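Local coordinates for protein putative isochorismatase (Bordetella bronchiseptica, PDB 3UAO) that hydrolyses maleamate as an amidohydrolase of the isochorismatase-like family, a step in the bacterial breakdown of nicotinate (vitamin B3), at residues L27-L41 with L206-T218. Residues are numbered along the deposited sequence; the frame is centred on the assembly and turned at random.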
loop_
_atom_site.group_PDB
_atom_site.type_symbol
_atom_site.label_atom_id
_atom_site.label_comp_id
_atom_site.label_asym_id
_atom_site.label_seq_id
_atom_site.Cartn_x
_atom_site.Cartn_y
_atom_site.Cartn_z
ATOM N N LEU A 27 8.652 -33.538 0.206
ATOM C CA LEU A 27 8.149 -32.654 -0.834
ATOM C C LEU A 27 7.081 -33.214 -1.789
ATOM O O LEU A 27 6.675 -32.531 -2.723
ATOM C CB LEU A 27 9.350 -32.112 -1.623
ATOM C CG LEU A 27 10.306 -31.259 -0.763
ATOM C CD1 LEU A 27 11.449 -32.104 -0.203
ATOM C CD2 LEU A 27 10.887 -30.090 -1.551
ATOM N N GLY A 28 6.604 -34.428 -1.544
ATOM C CA GLY A 28 5.503 -34.994 -2.326
ATOM C C GLY A 28 4.183 -34.264 -2.087
ATOM O O GLY A 28 3.318 -34.207 -2.982
ATOM N N SER A 29 4.033 -33.727 -0.876
ATOM C CA SER A 29 2.923 -32.846 -0.496
ATOM C C SER A 29 2.582 -31.726 -1.504
ATOM O O SER A 29 1.415 -31.367 -1.684
ATOM C CB SER A 29 3.236 -32.178 0.843
ATOM O OG SER A 29 4.239 -31.189 0.700
ATOM N N TYR A 30 3.597 -31.164 -2.137
ATOM C CA TYR A 30 3.359 -30.132 -3.145
ATOM C C TYR A 30 2.484 -30.591 -4.307
ATOM O O TYR A 30 1.522 -29.922 -4.644
ATOM C CB TYR A 30 4.677 -29.556 -3.677
ATOM C CG TYR A 30 5.411 -28.697 -2.688
ATOM C CD1 TYR A 30 5.168 -27.328 -2.624
ATOM C CD2 TYR A 30 6.336 -29.243 -1.802
ATOM C CE1 TYR A 30 5.866 -26.487 -1.741
ATOM C CE2 TYR A 30 7.019 -28.420 -0.883
ATOM C CZ TYR A 30 6.782 -27.038 -0.868
ATOM O OH TYR A 30 7.435 -26.261 0.040
ATOM N N GLU A 31 2.804 -31.710 -4.930
ATOM C CA GLU A 31 1.978 -32.178 -6.048
ATOM C C GLU A 31 0.606 -32.650 -5.534
ATOM O O GLU A 31 -0.405 -32.370 -6.171
ATOM C CB GLU A 31 2.731 -33.234 -6.899
ATOM C CG GLU A 31 2.215 -33.553 -8.388
ATOM C CD GLU A 31 2.091 -32.328 -9.408
ATOM O OE1 GLU A 31 2.798 -31.270 -9.280
ATOM O OE2 GLU A 31 1.266 -32.451 -10.372
ATOM N N ARG A 32 0.563 -33.325 -4.388
ATOM C CA ARG A 32 -0.703 -33.752 -3.788
ATOM C C ARG A 32 -1.683 -32.620 -3.526
ATOM O O ARG A 32 -2.872 -32.737 -3.771
ATOM C CB ARG A 32 -0.479 -34.455 -2.448
ATOM C CG ARG A 32 -0.373 -35.958 -2.529
ATOM C CD ARG A 32 -0.481 -36.622 -1.143
ATOM N NE ARG A 32 0.767 -36.556 -0.362
ATOM C CZ ARG A 32 1.009 -35.709 0.643
ATOM N NH1 ARG A 32 0.110 -34.785 1.035
ATOM N NH2 ARG A 32 2.182 -35.780 1.264
ATOM N N GLN A 33 -1.179 -31.523 -2.989
ATOM C CA GLN A 33 -2.040 -30.429 -2.567
ATOM C C GLN A 33 -2.244 -29.428 -3.670
ATOM O O GLN A 33 -2.899 -28.426 -3.473
ATOM C CB GLN A 33 -1.455 -29.751 -1.348
ATOM C CG GLN A 33 -1.391 -30.641 -0.162
ATOM C CD GLN A 33 -0.668 -29.979 0.942
ATOM O OE1 GLN A 33 -0.148 -28.872 0.771
ATOM N NE2 GLN A 33 -0.599 -30.642 2.078
ATOM N N GLY A 34 -1.651 -29.707 -4.825
ATOM C CA GLY A 34 -1.944 -29.012 -6.048
ATOM C C GLY A 34 -1.149 -27.747 -6.230
ATOM O O GLY A 34 -1.611 -26.835 -6.890
ATOM N N PHE A 35 0.062 -27.719 -5.673
ATOM C CA PHE A 35 1.036 -26.663 -5.924
ATOM C C PHE A 35 1.671 -26.758 -7.314
ATOM O O PHE A 35 1.575 -27.778 -8.002
ATOM C CB PHE A 35 2.123 -26.657 -4.832
ATOM C CG PHE A 35 1.654 -26.064 -3.529
ATOM C CD1 PHE A 35 1.786 -24.712 -3.285
ATOM C CD2 PHE A 35 1.019 -26.847 -2.593
ATOM C CE1 PHE A 35 1.303 -24.163 -2.140
ATOM C CE2 PHE A 35 0.577 -26.298 -1.427
ATOM C CZ PHE A 35 0.716 -24.960 -1.208
ATOM N N GLY A 36 2.286 -25.659 -7.721
ATOM C CA GLY A 36 3.053 -25.605 -8.931
ATOM C C GLY A 36 2.270 -25.706 -10.214
ATOM O O GLY A 36 2.839 -26.153 -11.219
ATOM N N ALA A 37 0.990 -25.302 -10.220
ATOM C CA ALA A 37 0.217 -25.301 -11.468
ATOM C C ALA A 37 0.811 -24.250 -12.406
ATOM O O ALA A 37 1.475 -23.301 -11.955
ATOM C CB ALA A 37 -1.269 -25.013 -11.226
ATOM N N ALA A 38 0.559 -24.427 -13.705
ATOM C CA ALA A 38 1.135 -23.589 -14.703
ATOM C C ALA A 38 0.463 -22.233 -14.598
ATOM O O ALA A 38 -0.755 -22.162 -14.363
ATOM C CB ALA A 38 0.929 -24.197 -16.096
ATOM N N LEU A 39 1.266 -21.175 -14.757
ATOM C CA LEU A 39 0.762 -19.812 -14.906
ATOM C C LEU A 39 0.768 -19.413 -16.396
ATOM O O LEU A 39 1.805 -18.968 -16.948
ATOM C CB LEU A 39 1.587 -18.827 -14.062
ATOM C CG LEU A 39 1.128 -17.348 -14.028
ATOM C CD1 LEU A 39 -0.390 -17.198 -13.835
ATOM C CD2 LEU A 39 1.852 -16.566 -12.938
ATOM N N PRO A 40 -0.389 -19.556 -17.065
ATOM C CA PRO A 40 -0.464 -19.158 -18.470
ATOM C C PRO A 40 0.067 -17.745 -18.652
ATOM O O PRO A 40 -0.202 -16.890 -17.825
ATOM C CB PRO A 40 -1.982 -19.209 -18.768
ATOM C CG PRO A 40 -2.513 -20.216 -17.808
ATOM C CD PRO A 40 -1.698 -20.018 -16.563
ATOM N N LEU A 41 0.824 -17.512 -19.717
ATOM C CA LEU A 41 1.355 -16.179 -19.997
ATOM C C LEU A 41 0.325 -15.350 -20.701
ATOM O O LEU A 41 -0.494 -15.897 -21.430
ATOM C CB LEU A 41 2.584 -16.273 -20.876
ATOM C CG LEU A 41 3.910 -16.421 -20.164
ATOM C CD1 LEU A 41 3.807 -17.218 -18.875
ATOM C CD2 LEU A 41 4.898 -17.008 -21.142
ATOM N N LEU A 206 13.897 -20.223 -6.047
ATOM C CA LEU A 206 13.285 -20.585 -7.307
ATOM C C LEU A 206 12.261 -21.646 -7.068
ATOM O O LEU A 206 11.167 -21.565 -7.615
ATOM C CB LEU A 206 14.309 -21.058 -8.324
ATOM C CG LEU A 206 15.234 -19.944 -8.844
ATOM C CD1 LEU A 206 16.446 -20.516 -9.510
ATOM C CD2 LEU A 206 14.468 -19.007 -9.777
ATOM N N PHE A 207 12.595 -22.650 -6.264
ATOM C CA PHE A 207 11.657 -23.725 -5.965
ATOM C C PHE A 207 10.386 -23.124 -5.396
ATOM O O PHE A 207 9.308 -23.294 -5.963
ATOM C CB PHE A 207 12.249 -24.746 -4.994
ATOM C CG PHE A 207 11.274 -25.824 -4.594
ATOM C CD1 PHE A 207 11.093 -26.937 -5.384
ATOM C CD2 PHE A 207 10.496 -25.697 -3.453
ATOM C CE1 PHE A 207 10.169 -27.909 -5.024
ATOM C CE2 PHE A 207 9.590 -26.650 -3.117
ATOM C CZ PHE A 207 9.429 -27.760 -3.899
ATOM N N ASP A 208 10.514 -22.365 -4.309
ATOM C CA ASP A 208 9.355 -21.716 -3.700
ATOM C C ASP A 208 8.517 -21.007 -4.771
ATOM O O ASP A 208 7.289 -21.206 -4.880
ATOM C CB ASP A 208 9.806 -20.673 -2.690
ATOM C CG ASP A 208 10.389 -21.262 -1.428
ATOM O OD1 ASP A 208 10.315 -22.509 -1.285
ATOM O OD2 ASP A 208 10.905 -20.448 -0.591
ATOM N N MET A 209 9.203 -20.181 -5.564
ATOM C CA MET A 209 8.538 -19.342 -6.545
ATOM C C MET A 209 7.802 -20.147 -7.606
ATOM O O MET A 209 6.615 -19.906 -7.866
ATOM C CB MET A 209 9.535 -18.376 -7.156
ATOM C CG MET A 209 9.836 -17.192 -6.211
ATOM S SD MET A 209 10.744 -15.938 -7.075
ATOM C CE MET A 209 12.467 -16.467 -6.918
ATOM N N ARG A 210 8.476 -21.122 -8.200
ATOM C CA ARG A 210 7.821 -22.086 -9.090
ATOM C C ARG A 210 6.589 -22.753 -8.463
ATOM O O ARG A 210 5.634 -23.067 -9.134
ATOM C CB ARG A 210 8.819 -23.186 -9.414
ATOM C CG ARG A 210 8.533 -24.049 -10.633
ATOM C CD ARG A 210 9.737 -24.995 -10.906
ATOM N NE ARG A 210 10.092 -25.941 -9.801
ATOM C CZ ARG A 210 9.548 -27.160 -9.582
ATOM N NH1 ARG A 210 8.564 -27.650 -10.355
ATOM N NH2 ARG A 210 9.992 -27.906 -8.569
ATOM N N GLN A 211 6.608 -22.981 -7.155
ATOM C CA GLN A 211 5.585 -23.812 -6.549
ATOM C C GLN A 211 4.362 -22.994 -6.284
ATOM O O GLN A 211 3.274 -23.510 -6.291
ATOM C CB GLN A 211 6.117 -24.420 -5.288
ATOM C CG GLN A 211 5.780 -25.848 -5.030
ATOM C CD GLN A 211 6.139 -26.847 -6.120
ATOM O OE1 GLN A 211 7.267 -26.893 -6.607
ATOM N NE2 GLN A 211 5.165 -27.682 -6.487
ATOM N N LYS A 212 4.536 -21.686 -6.120
ATOM C CA LYS A 212 3.537 -20.832 -5.490
ATOM C C LYS A 212 3.234 -19.473 -6.153
ATOM O O LYS A 212 2.152 -18.920 -5.966
ATOM C CB LYS A 212 4.012 -20.568 -4.063
ATOM C CG LYS A 212 4.004 -21.783 -3.106
ATOM C CD LYS A 212 4.826 -21.466 -1.850
ATOM C CE LYS A 212 4.889 -22.621 -0.857
ATOM N NZ LYS A 212 5.662 -22.288 0.369
ATOM N N TYR A 213 4.166 -18.907 -6.889
ATOM C CA TYR A 213 4.147 -17.475 -7.134
ATOM C C TYR A 213 4.373 -17.008 -8.560
ATOM O O TYR A 213 4.094 -15.842 -8.859
ATOM C CB TYR A 213 5.222 -16.806 -6.297
ATOM C CG TYR A 213 5.110 -17.018 -4.822
ATOM C CD1 TYR A 213 3.899 -16.889 -4.178
ATOM C CD2 TYR A 213 6.215 -17.309 -4.071
ATOM C CE1 TYR A 213 3.794 -17.096 -2.834
ATOM C CE2 TYR A 213 6.116 -17.500 -2.721
ATOM C CZ TYR A 213 4.907 -17.381 -2.097
ATOM O OH TYR A 213 4.784 -17.562 -0.715
ATOM N N ALA A 214 4.905 -17.858 -9.431
ATOM C CA ALA A 214 5.335 -17.377 -10.760
ATOM C C ALA A 214 5.436 -18.481 -11.774
ATOM O O ALA A 214 5.559 -19.653 -11.435
ATOM C CB ALA A 214 6.670 -16.656 -10.671
ATOM N N ALA A 215 5.353 -18.091 -13.032
ATOM C CA ALA A 215 5.890 -18.934 -14.113
ATOM C C ALA A 215 7.412 -18.707 -14.090
ATOM O O ALA A 215 7.892 -17.587 -13.925
ATOM C CB ALA A 215 5.278 -18.564 -15.471
ATOM N N VAL A 216 8.147 -19.808 -14.211
ATOM C CA VAL A 216 9.609 -19.859 -14.057
ATOM C C VAL A 216 10.229 -20.622 -15.243
ATOM O O VAL A 216 10.023 -21.812 -15.413
ATOM C CB VAL A 216 9.999 -20.557 -12.712
ATOM C CG1 VAL A 216 11.530 -20.831 -12.625
ATOM C CG2 VAL A 216 9.555 -19.728 -11.558
ATOM N N MET A 217 10.985 -19.908 -16.058
ATOM C CA MET A 217 11.636 -20.505 -17.199
ATOM C C MET A 217 12.920 -19.729 -17.555
ATOM O O MET A 217 13.127 -18.600 -17.098
ATOM C CB MET A 217 10.644 -20.557 -18.379
ATOM C CG MET A 217 10.058 -19.210 -18.849
ATOM S SD MET A 217 8.632 -19.523 -19.946
ATOM C CE MET A 217 7.370 -19.888 -18.742
ATOM N N THR A 218 13.779 -20.343 -18.359
ATOM C CA THR A 218 14.972 -19.677 -18.884
ATOM C C THR A 218 14.562 -18.658 -19.941
ATOM O O THR A 218 13.466 -18.743 -20.495
ATOM C CB THR A 218 15.972 -20.687 -19.484
ATOM O OG1 THR A 218 15.341 -21.437 -20.525
ATOM C CG2 THR A 218 16.458 -21.641 -18.421
#
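Tyr30 meets Phe207 in an edge-to-face (T-shaped) pair. The ring centroids lie 5.0 Å apart and the planes stand at 85°. With CG anti to the backbone N (chi1 176°), Phe207 puts CE2 over one face of Tyr30, 3.6 Å from Tyr30 CZ. Along Tyr30, CB lies 3.4 Å from Gln211 NE2. CD2, CE2 and CZ lie under the CE2-CZ edge of Phe207, and CE1 has Lys212 CE near the ring plane. At the tip, OH meets Phe207 CE2 but is buried with no hydrogen-bond partner in the model. Leu27 CD2 packs on Phe207 CZ at 3.6 Å.

The N-terminal segment 27-41 runs along the outer side of the Rossmann-like core, past the end of helix 199-212 and on to strand 215-217, an outermost strand of the parallel sheet within this chain. A Schellman motif at Gly34 ends helix 28-32. Gly36 N donates to Gln211 O at 2.8 Å, with a bent N-H...O angle of 142°. Gln211 O also sits at the edge of the Phe35 ring, 3.6 Å from Phe35 CD1. Lys108 of the second subunit bonds to Ala37 O, Arg210 O and Ala214 O. Leu39 CB and Leu41 CD1 pack against Ala215 CB.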